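BepC protein (Bartonella tribocorum, PDB 4WGJ) probably transfers AMP from ATP to threonine or tyrosine residues of target proteins through its Fic domain, the part captured here with an ATP analogue. Local coordinates at residues 106-111 with 149-154. Sequence-based numbering, arbitrary orientation.
With ANP (phosphoaminophosphonic acid-adenylate ester), chain B.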
ATOM      1  N   PRO A 106      12.065  10.496   3.831  1.00 16.25           N
ATOM      2  CA  PRO A 106      11.582   9.224   4.371  1.00 13.98           C
ATOM      3  C   PRO A 106      10.076   9.089   4.265  1.00 15.58           C
ATOM      4  O   PRO A 106       9.360  10.078   4.090  1.00 14.70           O
ATOM      5  CB  PRO A 106      11.998   9.290   5.843  1.00 17.19           C
ATOM      6  CG  PRO A 106      11.933  10.755   6.159  1.00 20.24           C
ATOM      7  CD  PRO A 106      12.331  11.485   4.894  1.00 18.83           C
ATOM      8  N   PHE A 107       9.588   7.863   4.399  1.00 15.02           N
ATOM      9  CA  PHE A 107       8.164   7.657   4.619  1.00 11.84           C
ATOM     10  C   PHE A 107       7.806   8.136   6.028  1.00 13.75           C
ATOM     11  O   PHE A 107       8.676   8.594   6.766  1.00 14.56           O
ATOM     12  CB  PHE A 107       7.799   6.184   4.423  1.00 10.59           C
ATOM     13  CG  PHE A 107       8.058   5.677   3.032  1.00 12.90           C
ATOM     14  CD1 PHE A 107       7.217   6.034   1.985  1.00 15.60           C
ATOM     15  CD2 PHE A 107       9.131   4.835   2.772  1.00 15.37           C
ATOM     16  CE1 PHE A 107       7.444   5.560   0.699  1.00 14.22           C
ATOM     17  CE2 PHE A 107       9.368   4.363   1.491  1.00 14.53           C
ATOM     18  CZ  PHE A 107       8.519   4.723   0.450  1.00 15.62           C
ATOM     19  N   ALA A 108       6.526   8.061   6.387  1.00 11.41           N
ATOM     20  CA  ALA A 108       6.085   8.423   7.732  1.00 10.26           C
ATOM     21  C   ALA A 108       6.929   7.659   8.755  1.00 14.03           C
ATOM     22  O   ALA A 108       7.194   6.469   8.582  1.00 12.24           O
ATOM     23  CB  ALA A 108       4.601   8.114   7.912  1.00 10.42           C
ATOM     24  N   ILE A 109       7.380   8.351   9.795  1.00 12.36           N
ATOM     25  CA  ILE A 109       8.226   7.724  10.807  1.00 12.49           C
ATOM     26  C   ILE A 109       7.492   7.498  12.109  1.00 13.74           C
ATOM     27  O   ILE A 109       6.989   8.447  12.715  1.00 16.23           O
ATOM     28  CB  ILE A 109       9.473   8.585  11.109  1.00 13.85           C
ATOM     29  CG1 ILE A 109      10.332   8.719   9.848  1.00 17.71           C
ATOM     30  CG2 ILE A 109      10.277   7.980  12.266  1.00 17.11           C
ATOM     31  CD1 ILE A 109      11.470   9.717   9.983  1.00 20.78           C
ATOM     32  N   GLY A 110       7.481   6.249  12.567  1.00 16.69           N
ATOM     33  CA  GLY A 110       7.012   5.935  13.908  1.00 16.26           C
ATOM     34  C   GLY A 110       5.585   6.387  14.125  1.00 15.28           C
ATOM     35  O   GLY A 110       4.696   5.976  13.383  1.00 16.25           O
ATOM     36  N   PRO A 111       5.361   7.267  15.122  1.00 17.80           N
ATOM     37  CA  PRO A 111       4.029   7.798  15.452  1.00 19.24           C
ATOM     38  C   PRO A 111       3.350   8.503  14.271  1.00 18.45           C
ATOM     39  O   PRO A 111       2.124   8.632  14.245  1.00 19.44           O
ATOM     40  CB  PRO A 111       4.316   8.803  16.583  1.00 19.70           C
ATOM     41  CG  PRO A 111       5.650   8.452  17.097  1.00 23.97           C
ATOM     42  CD  PRO A 111       6.416   7.867  15.955  1.00 19.22           C
ATOM     43  N   LEU A 149      -1.606   7.655   1.248  1.00 10.48           N
ATOM     44  CA  LEU A 149      -1.302   6.258   1.545  1.00 10.78           C
ATOM     45  C   LEU A 149       0.163   5.937   1.303  1.00 10.59           C
ATOM     46  O   LEU A 149       0.799   5.229   2.092  1.00 12.23           O
ATOM     47  CB  LEU A 149      -2.173   5.326   0.692  1.00 10.53           C
ATOM     48  CG  LEU A 149      -3.656   5.276   1.079  1.00 13.26           C
ATOM     49  CD1 LEU A 149      -4.458   4.574  -0.017  1.00 13.40           C
ATOM     50  CD2 LEU A 149      -3.856   4.552   2.415  1.00 12.85           C
ATOM     51  N   GLU A 150       0.688   6.442   0.192  1.00  8.92           N
ATOM     52  CA  GLU A 150       2.057   6.135  -0.223  1.00 10.12           C
ATOM     53  C   GLU A 150       3.047   6.735   0.775  1.00  9.50           C
ATOM     54  O   GLU A 150       4.060   6.109   1.110  1.00 11.31           O
ATOM     55  CB  GLU A 150       2.325   6.651  -1.648  1.00  9.98           C
ATOM     56  CG  GLU A 150       1.800   5.719  -2.750  1.00 13.04           C
ATOM     57  CD  GLU A 150       2.536   4.386  -2.801  1.00 22.57           C
ATOM     58  OE1 GLU A 150       3.787   4.393  -2.870  1.00 22.98           O
ATOM     59  OE2 GLU A 150       1.870   3.328  -2.764  1.00 19.66           O
ATOM     60  N   HIS A 151       2.757   7.927   1.271  1.00  9.81           N
ATOM     61  CA  HIS A 151       3.698   8.532   2.226  1.00 10.80           C
ATOM     62  C   HIS A 151       3.625   7.793   3.564  1.00 11.32           C
ATOM     63  O   HIS A 151       4.643   7.598   4.223  1.00 10.59           O
ATOM     64  CB  HIS A 151       3.426  10.020   2.442  1.00 10.96           C
ATOM     65  CG  HIS A 151       4.411  10.678   3.370  1.00 11.93           C
ATOM     66  ND1 HIS A 151       4.204  10.784   4.729  1.00 15.96           N
ATOM     67  CD2 HIS A 151       5.620  11.244   3.129  1.00 18.10           C
ATOM     68  CE1 HIS A 151       5.236  11.397   5.286  1.00 17.76           C
ATOM     69  NE2 HIS A 151       6.110  11.686   4.338  1.00 17.12           N
ATOM     70  N   ALA A 152       2.423   7.385   3.963  1.00  8.39           N
ATOM     71  CA  ALA A 152       2.272   6.658   5.229  1.00 10.03           C
ATOM     72  C   ALA A 152       3.051   5.335   5.216  1.00 12.17           C
ATOM     73  O   ALA A 152       3.728   5.003   6.198  1.00 11.77           O
ATOM     74  CB  ALA A 152       0.804   6.403   5.529  1.00 11.58           C
ATOM     75  N   HIS A 153       2.949   4.597   4.108  1.00 10.12           N
ATOM     76  CA  HIS A 153       3.767   3.396   3.869  1.00  9.40           C
ATOM     77  C   HIS A 153       3.712   2.493   5.093  1.00 10.37           C
ATOM     78  O   HIS A 153       4.744   2.196   5.692  1.00 10.57           O
ATOM     79  CB  HIS A 153       5.215   3.823   3.560  1.00 10.23           C
ATOM     80  CG  HIS A 153       6.086   2.751   2.965  1.00 11.55           C
ATOM     81  ND1 HIS A 153       6.107   2.468   1.615  1.00 10.11           N
ATOM     82  CD2 HIS A 153       7.019   1.943   3.531  1.00 15.46           C
ATOM     83  CE1 HIS A 153       7.002   1.526   1.377  1.00 15.04           C
ATOM     84  NE2 HIS A 153       7.564   1.182   2.523  1.00 13.83           N
ATOM     85  N   PRO A 154       2.496   2.081   5.496  1.00  9.03           N
ATOM     86  CA  PRO A 154       2.339   1.533   6.849  1.00  9.04           C
ATOM     87  C   PRO A 154       2.938   0.152   7.078  1.00  8.98           C
ATOM     88  O   PRO A 154       3.029  -0.250   8.240  1.00  9.85           O
ATOM     89  CB  PRO A 154       0.809   1.447   7.022  1.00 12.32           C
ATOM     90  CG  PRO A 154       0.236   2.347   5.964  1.00 13.92           C
ATOM     91  CD  PRO A 154       1.202   2.219   4.810  1.00 11.39           C
TER
HETATM   92  PG  ANP B 301       5.207  -2.828  -5.756  1.00 28.78           P
HETATM   93  O1G ANP B 301       4.219  -3.888  -6.375  1.00 26.38           O
HETATM   94  O2G ANP B 301       6.333  -2.637  -6.734  1.00 27.88           O
HETATM   95  O3G ANP B 301       4.429  -1.478  -5.556  1.00 24.13           O
HETATM   96  PB  ANP B 301       5.165  -3.492  -2.848  1.00 19.43           P
HETATM   97  O1B ANP B 301       3.720  -3.782  -3.093  1.00 15.64           O
HETATM   98  O2B ANP B 301       5.856  -4.595  -1.994  1.00 22.33           O
HETATM   99  N3B ANP B 301       5.975  -3.378  -4.322  1.00 18.77           N
HETATM  100  PA  ANP B 301       6.583  -1.642  -1.277  1.00 17.96           P
HETATM  101  O1A ANP B 301       7.843  -2.137  -1.894  1.00 20.06           O
HETATM  102  O2A ANP B 301       6.464  -1.809   0.232  1.00 12.82           O
HETATM  103  O3A ANP B 301       5.269  -2.169  -2.006  1.00 18.35           O
HETATM  104  O5' ANP B 301       6.438  -0.104  -1.646  1.00 19.30           O
HETATM  105  C5' ANP B 301       6.547   0.287  -3.036  1.00 23.95           C
HETATM  106  C4' ANP B 301       5.985   1.670  -3.251  1.00 26.81           C
HETATM  107  O4' ANP B 301       6.989   2.663  -2.909  1.00 27.73           O
HETATM  108  C3' ANP B 301       5.575   1.949  -4.701  1.00 28.20           C
HETATM  109  O3' ANP B 301       4.335   2.646  -4.792  1.00 27.18           O
HETATM  110  C2' ANP B 301       6.743   2.787  -5.228  1.00 27.43           C
HETATM  111  O2' ANP B 301       6.380   3.629  -6.316  1.00 28.82           O
HETATM  112  C1' ANP B 301       7.100   3.585  -3.977  1.00 26.95           C
HETATM  113  N9  ANP B 301       8.450   4.143  -4.012  1.00 25.77           N
HETATM  114  C8  ANP B 301       9.577   3.552  -4.525  1.00 30.62           C
HETATM  115  N7  ANP B 301      10.653   4.297  -4.447  1.00 31.53           N
HETATM  116  C5  ANP B 301      10.206   5.462  -3.842  1.00 23.41           C
HETATM  117  C6  ANP B 301      10.858   6.658  -3.480  1.00 23.86           C
HETATM  118  N6  ANP B 301      12.160   6.879  -3.675  1.00 22.70           N
HETATM  119  N1  ANP B 301      10.117   7.628  -2.898  1.00 23.07           N
HETATM  120  C2  ANP B 301       8.813   7.412  -2.704  1.00 27.21           C
HETATM  121  N3  ANP B 301       8.091   6.330  -3.005  1.00 20.63           N
HETATM  122  C4  ANP B 301       8.849   5.386  -3.573  1.00 19.46           C
HETATM  123  O   HOH W   1       8.774  12.687   3.666  1.00 18.52           O
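One face of the Phe107 ring lies on the His153 imidazole, with ND1 of His153 over the phenyl centre; centroids 3.6 Å apart and planes inclined by 10° make this a face-to-face stack. At the phenyl edge, near its plane, sits His151 O. Ala108 N and Phe107 C lie over one face of the His151 ring, toward the ring's rim, Ala108 N 3.7 Å above the plane, while a water lies in plane at the ring's edge. That water donates to Pro106 O (2.7 Å) and also bonds His151 NE2 (2.9 Å); ND1 is hydrogen-bonded to Glu116, so both ring nitrogens have partners. Between the backbones, Ala108 N donates to His151 O at 2.9 Å with a 165° N-H...O angle.

His153 leaves helix 135-152 with positive phi, and its CG, anti to the backbone N (chi1 -166°), carries the imidazole against the face of the Phe107 ring. The edge of the His153 ring meets the nucleotide, CE1 lying 3.5 Å from ANP O5'. Glu150 OE1 accepts from ANP O3' (2.7 Å), and Asn163 binds OE2. His153 opens this protein's version of the Fic motif, with Lys157 where relatives usually carry an acid; Lys157 to Arg161 and Arg164 hydrogen-bond ANP. The backbone hydrogen bond ties loop to helix end, while the stack probably limits tilt of the His153 ring, consistent with shaping the ATP site.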